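Local atomic coordinates of probable exosome complex exonuclease 1 (Archaeoglobus fulgidus, PDB entry 3M7N), a protein that probably degrades RNA from the 3' end as a catalytic subunit of the archaeal exosome and may also synthesise heteromeric RNA tails. Residues E[10-15]-E[166-171]; E[43-48]-E[141-146]; E[54-59]-E[123-128]; E[73-78]-E[113-118]; E[162-167]-E[187-192]. The protein carries 1 engineered substitution. One frame throughout, in Å; residues are numbered along the deposited sequence.

Contact 1 of 5, residues E[10-15]-E[166-171]; sequences KLIVDG and KADGQL
I12 meets D168 through the polar part of the contact: the backbone N of I12 donates a hydrogen bond to D168 OD1 at 2.7 Å, bent to 141° at the hydrogen. The position of OD1 is doubtful, because the model sets it implausibly near the carbonyl O of K10, and the bond is only as sure as that placement. With chi1 at -66°, the D168 carboxylate swings to the backbone N side of its residue and slides past the I12 side chain in the opposite direction. The apolar part gathers round the end of I12, whose CD1 lies 3.7 Å from Q170 CG, the two side chains crossing nearly at right angles. L11 adds its CD1, 4.1 Å from the methyl CB of A167. A167 to Q170 form a type I' turn that links strands 158-167 and 170-173. In it the backbone N of G169 donates a hydrogen bond to the E184 carboxylate, that of D168 a weak one, while strand 12-13, which pairs with 16-17, lies against this end of the hairpin.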
# COMPACT_ATOMS: atom_id res chain seq x y z
N LYS E 10 -36.75 3.07 -32.69
CA LYS E 10 -37.38 1.77 -32.92
C LYS E 10 -36.71 0.60 -32.22
O LYS E 10 -37.28 0.05 -31.28
CB LYS E 10 -37.53 1.50 -34.41
CG LYS E 10 -38.56 0.43 -34.69
CD LYS E 10 -39.93 0.83 -34.16
CE LYS E 10 -40.97 -0.22 -34.56
NZ LYS E 10 -42.34 0.13 -34.13
N LEU E 11 -35.52 0.20 -32.66
CA LEU E 11 -34.84 -1.01 -32.14
C LEU E 11 -35.28 -2.32 -32.79
O LEU E 11 -34.44 -3.12 -33.21
CB LEU E 11 -34.90 -1.14 -30.61
CG LEU E 11 -34.12 -0.15 -29.74
CD1 LEU E 11 -34.19 -0.55 -28.26
CD2 LEU E 11 -32.68 -0.04 -30.19
N ILE E 12 -36.58 -2.57 -32.86
CA ILE E 12 -37.06 -3.72 -33.62
C ILE E 12 -38.03 -3.32 -34.73
O ILE E 12 -39.05 -2.69 -34.46
CB ILE E 12 -37.67 -4.80 -32.72
CG1 ILE E 12 -36.63 -5.30 -31.71
CG2 ILE E 12 -38.15 -5.98 -33.57
CD1 ILE E 12 -37.13 -6.42 -30.81
N VAL E 13 -37.68 -3.67 -35.97
CA VAL E 13 -38.55 -3.38 -37.12
C VAL E 13 -38.78 -4.64 -37.95
O VAL E 13 -37.83 -5.29 -38.38
CB VAL E 13 -37.95 -2.30 -38.04
CG1 VAL E 13 -37.69 -1.03 -37.28
CG2 VAL E 13 -36.68 -2.79 -38.71
N ASP E 14 -40.05 -4.97 -38.18
CA ASP E 14 -40.38 -6.15 -38.96
C ASP E 14 -39.65 -7.38 -38.41
O ASP E 14 -39.11 -8.19 -39.17
CB ASP E 14 -40.05 -5.93 -40.44
CG ASP E 14 -40.90 -4.82 -41.07
OD1 ASP E 14 -40.36 -4.06 -41.91
OD2 ASP E 14 -42.10 -4.71 -40.72
N GLY E 15 -39.66 -7.51 -37.09
CA GLY E 15 -39.07 -8.66 -36.45
C GLY E 15 -37.58 -8.71 -36.62
O GLY E 15 -36.94 -9.73 -36.34
N LYS E 166 -33.74 -6.85 -23.47
CA LYS E 166 -35.14 -6.67 -23.72
C LYS E 166 -35.30 -5.38 -24.50
O LYS E 166 -34.87 -4.32 -24.06
CB LYS E 166 -35.94 -6.62 -22.41
CG LYS E 166 -37.44 -6.42 -22.63
CD LYS E 166 -38.21 -6.50 -21.33
CE LYS E 166 -39.49 -5.70 -21.36
NZ LYS E 166 -40.14 -5.79 -20.03
N ALA E 167 -35.90 -5.49 -25.69
CA ALA E 167 -36.01 -4.37 -26.61
C ALA E 167 -37.43 -4.29 -27.17
O ALA E 167 -37.99 -5.28 -27.63
CB ALA E 167 -34.99 -4.51 -27.72
N ASP E 168 -38.01 -3.09 -27.12
CA ASP E 168 -39.38 -2.87 -27.58
C ASP E 168 -40.30 -3.92 -27.02
O ASP E 168 -41.22 -4.36 -27.69
CB ASP E 168 -39.46 -2.94 -29.10
CG ASP E 168 -38.72 -1.81 -29.77
OD1 ASP E 168 -38.41 -1.96 -30.97
OD2 ASP E 168 -38.46 -0.77 -29.12
N GLY E 169 -40.05 -4.34 -25.79
CA GLY E 169 -40.93 -5.29 -25.13
C GLY E 169 -40.56 -6.72 -25.46
O GLY E 169 -41.16 -7.65 -24.93
N GLN E 170 -39.57 -6.90 -26.32
CA GLN E 170 -39.22 -8.25 -26.76
C GLN E 170 -37.86 -8.69 -26.20
O GLN E 170 -36.90 -7.94 -26.22
CB GLN E 170 -39.21 -8.30 -28.29
CG GLN E 170 -38.29 -9.38 -28.87
CD GLN E 170 -39.02 -10.67 -29.21
OE1 GLN E 170 -38.98 -11.66 -28.45
NE2 GLN E 170 -39.69 -10.68 -30.36
N LEU E 171 -37.81 -9.92 -25.70
CA LEU E 171 -36.55 -10.53 -25.27
C LEU E 171 -35.65 -10.75 -26.47
O LEU E 171 -36.08 -11.23 -27.52
CB LEU E 171 -36.79 -11.86 -24.56
CG LEU E 171 -36.83 -11.90 -23.03
CD1 LEU E 171 -37.22 -10.57 -22.41
CD2 LEU E 171 -37.75 -13.00 -22.55

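Contact 2 of 5, residues E[43-48]-E[141-146]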
# COMPACT_ATOMS: atom_id res chain seq x y z
N CYS E 43 -6.60 -17.14 -24.77
CA CYS E 43 -7.66 -17.19 -25.75
C CYS E 43 -7.92 -15.81 -26.28
O CYS E 43 -8.08 -14.87 -25.50
CB CYS E 43 -8.93 -17.77 -25.12
SG CYS E 43 -10.44 -17.63 -26.15
N TYR E 44 -7.95 -15.67 -27.61
CA TYR E 44 -8.49 -14.48 -28.24
C TYR E 44 -9.93 -14.76 -28.72
O TYR E 44 -10.23 -15.81 -29.27
CB TYR E 44 -7.61 -13.98 -29.40
CG TYR E 44 -8.21 -12.79 -30.13
CD1 TYR E 44 -8.16 -11.51 -29.59
CD2 TYR E 44 -8.84 -12.95 -31.35
CE1 TYR E 44 -8.73 -10.42 -30.26
CE2 TYR E 44 -9.40 -11.87 -32.02
CZ TYR E 44 -9.35 -10.61 -31.47
OH TYR E 44 -9.90 -9.54 -32.14
N LEU E 45 -10.83 -13.81 -28.48
CA LEU E 45 -12.25 -14.07 -28.63
C LEU E 45 -12.88 -12.81 -29.15
O LEU E 45 -12.60 -11.72 -28.66
CB LEU E 45 -12.85 -14.42 -27.28
CG LEU E 45 -14.29 -14.83 -26.91
CD1 LEU E 45 -15.37 -13.91 -27.47
CD2 LEU E 45 -14.57 -16.30 -27.14
N GLU E 46 -13.70 -12.98 -30.18
CA GLU E 46 -14.56 -11.91 -30.65
C GLU E 46 -16.01 -12.32 -30.41
O GLU E 46 -16.37 -13.50 -30.41
CB GLU E 46 -14.29 -11.62 -32.13
CG GLU E 46 -12.96 -10.91 -32.38
CD GLU E 46 -12.65 -10.74 -33.87
OE1 GLU E 46 -11.50 -10.39 -34.21
OE2 GLU E 46 -13.55 -10.98 -34.71
N MET E 47 -16.85 -11.32 -30.19
CA MET E 47 -18.25 -11.55 -29.92
C MET E 47 -18.93 -10.27 -30.29
O MET E 47 -18.95 -9.31 -29.51
CB MET E 47 -18.43 -11.84 -28.44
CG MET E 47 -19.82 -12.14 -27.99
SD MET E 47 -19.81 -12.83 -26.34
CE MET E 47 -21.44 -13.59 -26.25
N GLY E 48 -19.48 -10.23 -31.50
CA GLY E 48 -19.94 -8.98 -32.06
C GLY E 48 -18.73 -8.06 -32.20
O GLY E 48 -17.67 -8.47 -32.68
N LEU E 141 -15.74 -13.76 -19.96
CA LEU E 141 -15.97 -15.03 -19.29
C LEU E 141 -15.78 -16.20 -20.26
O LEU E 141 -15.20 -17.23 -19.90
CB LEU E 141 -17.34 -15.07 -18.63
CG LEU E 141 -17.53 -14.39 -17.27
CD1 LEU E 141 -19.03 -14.34 -16.90
CD2 LEU E 141 -16.70 -15.10 -16.20
N ASN E 142 -16.26 -16.05 -21.50
CA ASN E 142 -16.08 -17.13 -22.47
C ASN E 142 -14.62 -17.31 -22.79
O ASN E 142 -14.14 -18.44 -22.87
CB ASN E 142 -16.89 -16.90 -23.77
CG ASN E 142 -18.37 -17.07 -23.56
OD1 ASN E 142 -18.81 -18.03 -22.91
ND2 ASN E 142 -19.15 -16.13 -24.09
N ALA E 143 -13.92 -16.20 -22.98
CA ALA E 143 -12.50 -16.27 -23.32
C ALA E 143 -11.72 -16.86 -22.16
O ALA E 143 -10.84 -17.70 -22.34
CB ALA E 143 -11.97 -14.91 -23.71
N ALA E 144 -12.09 -16.47 -20.94
CA ALA E 144 -11.37 -16.98 -19.78
C ALA E 144 -11.49 -18.50 -19.59
O ALA E 144 -10.51 -19.16 -19.23
CB ALA E 144 -11.78 -16.23 -18.53
N SER E 145 -12.68 -19.06 -19.84
CA SER E 145 -12.89 -20.51 -19.69
C SER E 145 -12.08 -21.27 -20.73
O SER E 145 -11.55 -22.35 -20.46
CB SER E 145 -14.38 -20.89 -19.78
OG SER E 145 -14.63 -22.24 -19.37
N VAL E 146 -12.00 -20.71 -21.94
CA VAL E 146 -11.16 -21.29 -22.98
C VAL E 146 -9.70 -21.27 -22.51
O VAL E 146 -9.03 -22.31 -22.54
CB VAL E 146 -11.32 -20.58 -24.36
CG1 VAL E 146 -10.23 -21.03 -25.33
CG2 VAL E 146 -12.68 -20.86 -24.94
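The shortest polar bond here, 2.8 Å from Y44 OH to the anti lone pair of E46 OE1, stays within strand 43-47, whereas C43, L45 and M47 turn to helix 141-146 and meet it with carbon and sulfur. Strand and helix run nearly antiparallel, at 152°, and their axes come within 7.6 Å. C43 holds SG anti to its backbone N (chi1 170°), which lays the sulfur against V146, 3.5 Å from CG1. Its CB also stands 3.4 Å from the carbonyl O of A143. Two residues on, L45 CB packs on A143 CB at 3.7 Å, and the small methyl is consistent with the close approach of strand and helix. L45 CD2 then reaches N142 CB at 4.1 Å. M47, extended beyond CG, crosses N142 at about a right angle, with SD 4.0 Å from N142 ND2. The amide of N142 is engaged elsewhere, OD1 accepting from S161 N in strand 158-167, and the strand backbone pairs with V52 and A54 of its own sheet. With those bonds made elsewhere, what joins this helix to the mixed sheet of the RNase PH domain is buried van der Waals packing.

Contact 3 of 5, residues E[54-59]-E[123-128]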
# COMPACT_ATOMS: atom_id res chain seq x y z
N ALA E 54 -7.64 -13.20 -23.14
CA ALA E 54 -7.59 -13.75 -21.80
C ALA E 54 -6.30 -14.50 -21.63
O ALA E 54 -5.78 -15.09 -22.58
CB ALA E 54 -8.77 -14.70 -21.53
N ALA E 55 -5.80 -14.52 -20.39
CA ALA E 55 -4.53 -15.14 -20.09
C ALA E 55 -4.58 -15.74 -18.70
O ALA E 55 -5.13 -15.15 -17.76
CB ALA E 55 -3.40 -14.10 -20.19
N VAL E 56 -3.99 -16.92 -18.58
CA VAL E 56 -3.96 -17.64 -17.33
C VAL E 56 -2.53 -18.00 -16.91
O VAL E 56 -1.72 -18.48 -17.71
CB VAL E 56 -4.79 -18.93 -17.44
CG1 VAL E 56 -4.56 -19.85 -16.23
CG2 VAL E 56 -6.26 -18.59 -17.61
N PHE E 57 -2.24 -17.77 -15.63
CA PHE E 57 -0.96 -18.14 -15.05
C PHE E 57 -1.25 -18.89 -13.77
O PHE E 57 -1.92 -18.35 -12.89
CB PHE E 57 -0.13 -16.89 -14.72
CG PHE E 57 0.09 -15.98 -15.89
CD1 PHE E 57 -0.87 -15.05 -16.25
CD2 PHE E 57 1.26 -16.05 -16.62
CE1 PHE E 57 -0.67 -14.18 -17.34
CE2 PHE E 57 1.47 -15.19 -17.72
CZ PHE E 57 0.50 -14.26 -18.08
N GLY E 58 -0.76 -20.12 -13.67
CA GLY E 58 -0.97 -20.92 -12.48
C GLY E 58 -1.17 -22.37 -12.83
O GLY E 58 -1.23 -22.73 -14.01
N PRO E 59 -1.24 -23.24 -11.82
CA PRO E 59 -1.01 -22.89 -10.41
C PRO E 59 0.43 -22.42 -10.21
O PRO E 59 1.34 -23.09 -10.68
CB PRO E 59 -1.19 -24.22 -9.67
CG PRO E 59 -1.87 -25.14 -10.64
CD PRO E 59 -1.49 -24.67 -12.02
N ILE E 123 -4.02 -19.27 -8.92
CA ILE E 123 -4.31 -19.34 -10.33
C ILE E 123 -4.87 -18.00 -10.73
O ILE E 123 -5.95 -17.61 -10.26
CB ILE E 123 -5.34 -20.45 -10.64
CG1 ILE E 123 -4.70 -21.82 -10.39
CG2 ILE E 123 -5.86 -20.32 -12.07
CD1 ILE E 123 -5.71 -22.92 -10.18
N ASP E 124 -4.14 -17.29 -11.58
CA ASP E 124 -4.47 -15.91 -11.93
C ASP E 124 -5.07 -15.80 -13.33
O ASP E 124 -4.58 -16.40 -14.29
CB ASP E 124 -3.21 -15.03 -11.84
CG ASP E 124 -2.65 -14.94 -10.43
OD1 ASP E 124 -1.43 -14.71 -10.29
OD2 ASP E 124 -3.42 -15.11 -9.45
N ILE E 125 -6.13 -15.00 -13.45
CA ILE E 125 -6.85 -14.86 -14.70
C ILE E 125 -6.98 -13.39 -15.07
O ILE E 125 -7.56 -12.58 -14.31
CB ILE E 125 -8.24 -15.51 -14.62
CG1 ILE E 125 -8.09 -16.96 -14.18
CG2 ILE E 125 -8.94 -15.43 -15.97
CD1 ILE E 125 -9.36 -17.58 -13.65
N PHE E 126 -6.46 -13.04 -16.23
CA PHE E 126 -6.53 -11.67 -16.68
C PHE E 126 -7.30 -11.65 -17.96
O PHE E 126 -7.12 -12.52 -18.82
CB PHE E 126 -5.13 -11.09 -16.91
CG PHE E 126 -4.25 -11.10 -15.68
CD1 PHE E 126 -3.39 -12.16 -15.44
CD2 PHE E 126 -4.30 -10.06 -14.76
CE1 PHE E 126 -2.60 -12.18 -14.30
CE2 PHE E 126 -3.51 -10.07 -13.62
CZ PHE E 126 -2.65 -11.14 -13.39
N VAL E 127 -8.18 -10.68 -18.10
CA VAL E 127 -8.87 -10.53 -19.35
C VAL E 127 -8.86 -9.07 -19.72
O VAL E 127 -9.13 -8.20 -18.88
CB VAL E 127 -10.33 -11.07 -19.32
CG1 VAL E 127 -10.82 -11.17 -20.74
CG2 VAL E 127 -10.41 -12.44 -18.68
N GLU E 128 -8.56 -8.80 -20.98
CA GLU E 128 -8.41 -7.44 -21.46
C GLU E 128 -9.39 -7.15 -22.57
O GLU E 128 -9.42 -7.84 -23.60
CB GLU E 128 -6.99 -7.24 -21.98
CG GLU E 128 -6.44 -5.86 -21.69
CD GLU E 128 -6.11 -5.67 -20.22
OE1 GLU E 128 -5.40 -6.50 -19.60
OE2 GLU E 128 -6.60 -4.67 -19.67
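I123 begins the pairing beside P59, its CG1 lying 3.8 Å from P59 CA just after the cis peptide between G58 and P59. G58, with no side chain, passes close to the I123 backbone. D124 forms a hydrogen-bonded pair with F57: D124 N donates to F57 O at 2.8 Å and 174°, and F57 N returns a bond to D124 O at 3.0 Å. The D124 carboxylate is held by salt bridges to R60 and R76. I125 sits in a non-hydrogen-bonded pair with V56, CG1 4.2 Å from V56 CG2, both on the face covered by helix 136-150. Strands 50-60 and 122-129 are thereby antiparallel neighbours in the mixed sheet of the RNase PH domain, here at 166° to each other. F126 continues the alternation with A55: F126 N reaches A55 O at 2.9 Å and an almost straight 175°, while A55 N reaches F126 O at 2.9 Å. On the other face of the sheet, with A55 and D124, F57 brings CD1 to the edge of the F126 ring, 3.9 Å from F126 CE1, and both rings pack on P87 of the neighbouring exonuclease 2 subunit. With an alanine at F57, the F126 edge would probably lose its aromatic neighbour and a gap would open beneath P87 of that subunit. V127 CG2 then meets A54 CB at 4.0 Å.

Contact 4 of 5, residues E[73-78]-E[113-118]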
# COMPACT_ATOMS: atom_id res chain seq x y z
N ALA E 73 -6.20 -23.60 -3.44
CA ALA E 73 -5.70 -22.49 -4.26
C ALA E 73 -6.61 -21.29 -4.16
O ALA E 73 -7.78 -21.42 -3.83
CB ALA E 73 -5.57 -22.93 -5.70
N ILE E 74 -6.07 -20.10 -4.45
CA ILE E 74 -6.92 -18.94 -4.56
C ILE E 74 -7.04 -18.60 -6.02
O ILE E 74 -6.15 -18.94 -6.80
CB ILE E 74 -6.36 -17.71 -3.83
CG1 ILE E 74 -4.96 -17.40 -4.34
CG2 ILE E 74 -6.38 -17.95 -2.33
CD1 ILE E 74 -4.38 -16.12 -3.78
N ILE E 75 -8.13 -17.94 -6.37
CA ILE E 75 -8.38 -17.54 -7.75
C ILE E 75 -8.44 -16.03 -7.84
O ILE E 75 -9.07 -15.37 -7.02
CB ILE E 75 -9.73 -18.07 -8.27
CG1 ILE E 75 -9.85 -19.58 -8.03
CG2 ILE E 75 -9.90 -17.71 -9.74
CD1 ILE E 75 -8.81 -20.37 -8.74
N ARG E 76 -7.79 -15.47 -8.85
CA ARG E 76 -7.89 -14.04 -9.06
C ARG E 76 -8.31 -13.83 -10.49
O ARG E 76 -7.96 -14.59 -11.38
CB ARG E 76 -6.56 -13.36 -8.71
CG ARG E 76 -6.13 -13.71 -7.28
CD ARG E 76 -4.96 -12.91 -6.79
NE ARG E 76 -3.72 -13.65 -6.98
CZ ARG E 76 -2.52 -13.17 -6.68
NH1 ARG E 76 -1.45 -13.92 -6.88
NH2 ARG E 76 -2.40 -11.95 -6.17
N TYR E 77 -9.12 -12.81 -10.71
CA TYR E 77 -9.63 -12.57 -12.02
C TYR E 77 -9.66 -11.08 -12.11
O TYR E 77 -10.20 -10.42 -11.24
CB TYR E 77 -11.03 -13.18 -12.17
CG TYR E 77 -11.69 -13.03 -13.52
CD1 TYR E 77 -11.90 -14.14 -14.34
CD2 TYR E 77 -12.12 -11.79 -13.97
CE1 TYR E 77 -12.51 -14.01 -15.58
CE2 TYR E 77 -12.73 -11.66 -15.19
CZ TYR E 77 -12.93 -12.78 -16.00
OH TYR E 77 -13.56 -12.65 -17.23
N ARG E 78 -9.07 -10.56 -13.16
CA ARG E 78 -9.04 -9.14 -13.36
C ARG E 78 -9.62 -8.81 -14.71
O ARG E 78 -9.17 -9.32 -15.74
CB ARG E 78 -7.60 -8.62 -13.25
CG ARG E 78 -7.52 -7.11 -13.28
CD ARG E 78 -6.12 -6.62 -13.03
NE ARG E 78 -5.36 -6.44 -14.26
CZ ARG E 78 -5.47 -5.38 -15.04
NH1 ARG E 78 -4.74 -5.27 -16.15
NH2 ARG E 78 -6.33 -4.42 -14.71
N ILE E 113 -13.34 -24.37 -10.74
CA ILE E 113 -11.95 -24.82 -10.70
C ILE E 113 -11.76 -25.74 -9.50
O ILE E 113 -12.22 -25.44 -8.41
CB ILE E 113 -10.97 -23.63 -10.61
CG1 ILE E 113 -10.92 -22.89 -11.95
CG2 ILE E 113 -9.59 -24.09 -10.18
CD1 ILE E 113 -10.40 -21.45 -11.88
N MET E 114 -11.09 -26.87 -9.71
CA MET E 114 -10.77 -27.76 -8.59
C MET E 114 -9.58 -27.20 -7.79
O MET E 114 -8.45 -27.68 -7.89
CB MET E 114 -10.51 -29.19 -9.08
CG MET E 114 -11.68 -29.80 -9.84
SD MET E 114 -11.31 -31.46 -10.45
CE MET E 114 -11.12 -32.36 -8.90
N LYS E 115 -9.84 -26.17 -7.00
CA LYS E 115 -8.76 -25.48 -6.31
C LYS E 115 -8.10 -26.31 -5.19
O LYS E 115 -6.93 -26.11 -4.87
CB LYS E 115 -9.20 -24.10 -5.83
CG LYS E 115 -10.58 -24.07 -5.22
CD LYS E 115 -11.25 -22.77 -5.55
CE LYS E 115 -12.37 -22.45 -4.57
NZ LYS E 115 -12.74 -21.01 -4.74
N GLU E 116 -8.84 -27.26 -4.63
CA GLU E 116 -8.27 -28.15 -3.61
C GLU E 116 -7.00 -28.87 -4.06
O GLU E 116 -6.24 -29.39 -3.25
CB GLU E 116 -9.29 -29.19 -3.16
CG GLU E 116 -10.43 -28.62 -2.33
CD GLU E 116 -11.39 -27.79 -3.15
OE1 GLU E 116 -11.92 -26.79 -2.60
OE2 GLU E 116 -11.62 -28.15 -4.34
N LEU E 117 -6.77 -28.91 -5.37
CA LEU E 117 -5.64 -29.64 -5.91
C LEU E 117 -4.35 -28.87 -5.77
O LEU E 117 -3.27 -29.43 -5.87
CB LEU E 117 -5.88 -29.97 -7.38
CG LEU E 117 -6.93 -31.04 -7.60
CD1 LEU E 117 -7.24 -31.16 -9.07
CD2 LEU E 117 -6.44 -32.37 -7.03
N PHE E 118 -4.46 -27.56 -5.56
CA PHE E 118 -3.28 -26.73 -5.53
C PHE E 118 -3.24 -25.83 -4.29
O PHE E 118 -3.30 -24.61 -4.39
CB PHE E 118 -3.17 -25.91 -6.82
CG PHE E 118 -3.32 -26.72 -8.06
CD1 PHE E 118 -4.46 -26.62 -8.83
CD2 PHE E 118 -2.35 -27.64 -8.43
CE1 PHE E 118 -4.62 -27.39 -9.96
CE2 PHE E 118 -2.51 -28.41 -9.56
CZ PHE E 118 -3.64 -28.28 -10.33
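The carbonyl O of K115 is gripped from opposite faces of its plane, by A73 N at 3.0 Å across the contact and by F118 N at 2.9 Å within its own segment. The A73 bond is straight at the hydrogen (166°), yet its donor stands 55° out of the carbonyl plane and so does not lie on a lone pair. F118 N closes the short 3-10 segment 115-117, which presents this oxygen to the start of strand 74-78. The methyl of A73 is tightly enclosed in the same turn: its CB lies 3.1 Å from F118 O, with F118 CB at 4.0 Å and K115 CB at 3.8 Å. K115 CG takes the crowded position between backbone N and carbonyl carbon (chi1 43°), and the chain bends at chi2, which lets its aliphatic part run beside A73 O and on to I75, where CD stands 4.3 Å from I75 CG1. I75 and I113 meet tip to tip, CD1 to CD1 at 3.7 Å. I113 also touches L148 of helix 136-150, tying the loop to the layer of helices beneath the sheet. The loop 113-118 follows helix 96-110 and leads into strand 122-129, which lies parallel and adjacent to strand 74-81; the contact therefore fastens the return leg of a beta-alpha-beta crossover in the RNase PH domain to the beginning of the crossover's first strand, 74-81.

Contact 5 of 5, residues E[162-167]-E[187-192]; sequences VAVGKA and MPFAFL
V162 and V164 face F189 and M187 as antiparallel hydrogen-bonded pairs, joining two central strands of the four-stranded antiparallel sheet in the second exoribonuclease domain. V162 O receives F189 N at 2.8 Å, the donor rising 37° above the carbonyl plane. The return bond, from V162 N to F189 O, is weak at 3.1 Å and 127°, but F189 O also accepts from S161 OG. At the other pair, V164 N donates to M187 O at 3.1 Å, again from well above the plane, and M187 N closes the pair by donating to V164 O at 2.9 Å. M187 O has a further neighbour in A163 CA, 3.3 Å away in a CA-H...O contact. Between the two pairs, A163 and P188 form a non-hydrogen-bonded pair: the proline has no N-H to give, and A163 CB packs 3.6 Å from P188 CA. Their backbones bond outward, A163 to D174 and P188 to Q205 of strand 197-207, while helix 212-248 covers the side chains of V162 and F189. The valines and F189 share that face, V164 CG2 lying 4.3 Å from F189 CE1. With chi1 at -59°, F189 CG stands beside its own backbone N, and the ring is turned edge-on to the strand opposite: V162 O lies in the ring plane, 3.5 Å from F189 CD1.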
# COMPACT_ATOMS: atom_id res chain seq x y z
N VAL E 162 -23.74 -15.68 -21.81
CA VAL E 162 -24.39 -14.72 -22.69
C VAL E 162 -25.36 -13.87 -21.88
O VAL E 162 -25.85 -14.30 -20.84
CB VAL E 162 -25.33 -15.39 -23.74
CG1 VAL E 162 -25.13 -14.77 -25.12
CG2 VAL E 162 -25.18 -16.88 -23.75
N ALA E 163 -25.70 -12.70 -22.41
CA ALA E 163 -26.74 -11.88 -21.83
C ALA E 163 -28.02 -11.96 -22.68
O ALA E 163 -27.96 -12.19 -23.88
CB ALA E 163 -26.29 -10.42 -21.72
N VAL E 164 -29.16 -11.77 -22.03
CA VAL E 164 -30.39 -11.58 -22.76
C VAL E 164 -30.79 -10.15 -22.49
O VAL E 164 -30.71 -9.69 -21.35
CB VAL E 164 -31.51 -12.53 -22.27
CG1 VAL E 164 -32.88 -12.02 -22.72
CG2 VAL E 164 -31.26 -13.95 -22.78
N GLY E 165 -31.19 -9.44 -23.54
CA GLY E 165 -31.68 -8.09 -23.40
C GLY E 165 -33.18 -8.05 -23.56
O GLY E 165 -33.84 -9.07 -23.73
N LYS E 166 -33.74 -6.85 -23.47
CA LYS E 166 -35.14 -6.67 -23.72
C LYS E 166 -35.30 -5.38 -24.50
O LYS E 166 -34.87 -4.32 -24.06
CB LYS E 166 -35.94 -6.62 -22.41
CG LYS E 166 -37.44 -6.42 -22.63
CD LYS E 166 -38.21 -6.50 -21.33
CE LYS E 166 -39.49 -5.70 -21.36
NZ LYS E 166 -40.14 -5.79 -20.03
N ALA E 167 -35.90 -5.49 -25.69
CA ALA E 167 -36.01 -4.37 -26.61
C ALA E 167 -37.43 -4.29 -27.17
O ALA E 167 -37.99 -5.28 -27.63
CB ALA E 167 -34.99 -4.51 -27.72
N MET E 187 -29.36 -8.63 -18.97
CA MET E 187 -29.23 -9.71 -18.01
C MET E 187 -28.20 -10.77 -18.41
O MET E 187 -28.52 -11.79 -19.03
CB MET E 187 -30.60 -10.34 -17.78
CG MET E 187 -30.63 -11.40 -16.70
SD MET E 187 -32.31 -12.00 -16.43
CE MET E 187 -32.00 -13.28 -15.22
N PRO E 188 -26.93 -10.52 -18.05
CA PRO E 188 -25.84 -11.47 -18.30
C PRO E 188 -26.00 -12.75 -17.49
O PRO E 188 -26.38 -12.67 -16.33
CB PRO E 188 -24.58 -10.70 -17.86
CG PRO E 188 -25.08 -9.57 -17.02
CD PRO E 188 -26.43 -9.22 -17.57
N PHE E 189 -25.72 -13.90 -18.10
CA PHE E 189 -25.67 -15.19 -17.40
C PHE E 189 -24.34 -15.84 -17.69
O PHE E 189 -23.67 -15.51 -18.67
CB PHE E 189 -26.72 -16.18 -17.94
CG PHE E 189 -28.14 -15.72 -17.84
CD1 PHE E 189 -28.66 -14.82 -18.76
CD2 PHE E 189 -28.97 -16.22 -16.85
CE1 PHE E 189 -29.97 -14.42 -18.67
CE2 PHE E 189 -30.29 -15.82 -16.76
CZ PHE E 189 -30.79 -14.92 -17.67
N ALA E 190 -23.97 -16.82 -16.87
CA ALA E 190 -22.97 -17.79 -17.27
C ALA E 190 -23.38 -19.09 -16.62
O ALA E 190 -23.91 -19.09 -15.50
CB ALA E 190 -21.59 -17.38 -16.83
N PHE E 191 -23.13 -20.20 -17.31
CA PHE E 191 -23.56 -21.50 -16.83
C PHE E 191 -22.37 -22.44 -16.77
O PHE E 191 -21.40 -22.28 -17.50
CB PHE E 191 -24.61 -22.12 -17.78
CG PHE E 191 -25.78 -21.23 -18.09
CD1 PHE E 191 -25.78 -20.45 -19.23
CD2 PHE E 191 -26.89 -21.19 -17.25
CE1 PHE E 191 -26.86 -19.62 -19.53
CE2 PHE E 191 -27.97 -20.38 -17.55
CZ PHE E 191 -27.96 -19.60 -18.69
N LEU E 192 -22.48 -23.42 -15.89
CA LEU E 192 -21.64 -24.60 -15.96
C LEU E 192 -22.24 -25.58 -16.98
O LEU E 192 -23.41 -25.98 -16.84
CB LEU E 192 -21.58 -25.27 -14.59
CG LEU E 192 -20.85 -26.61 -14.60
CD1 LEU E 192 -19.34 -26.39 -14.84
CD2 LEU E 192 -21.11 -27.38 -13.32

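In the fold
Contacts 2, 3 and 4 belong to the first exoribonuclease domain and share its mixed sheet; along the chain 4 is nested inside 3, and 3 inside 2. Centres of contacts 3 and 4 are 11 Å apart, and strands 122-129 and 74-81 bond directly between them. Contact 5 follows in series in the second domain's sheet, with contact 1 at that sheet's outer end; these two share K166 and A167. Helix 136-150, through L141 on A190, and strand 41-47, through M47 on V162, bridge the halves. Contact 1 spans all of contacts 2 to 4 in sequence; its meeting of residues 10-15 with 166-171 brings the N-terminal strand to the second domain, 41 Å, centre to centre, from contact 4.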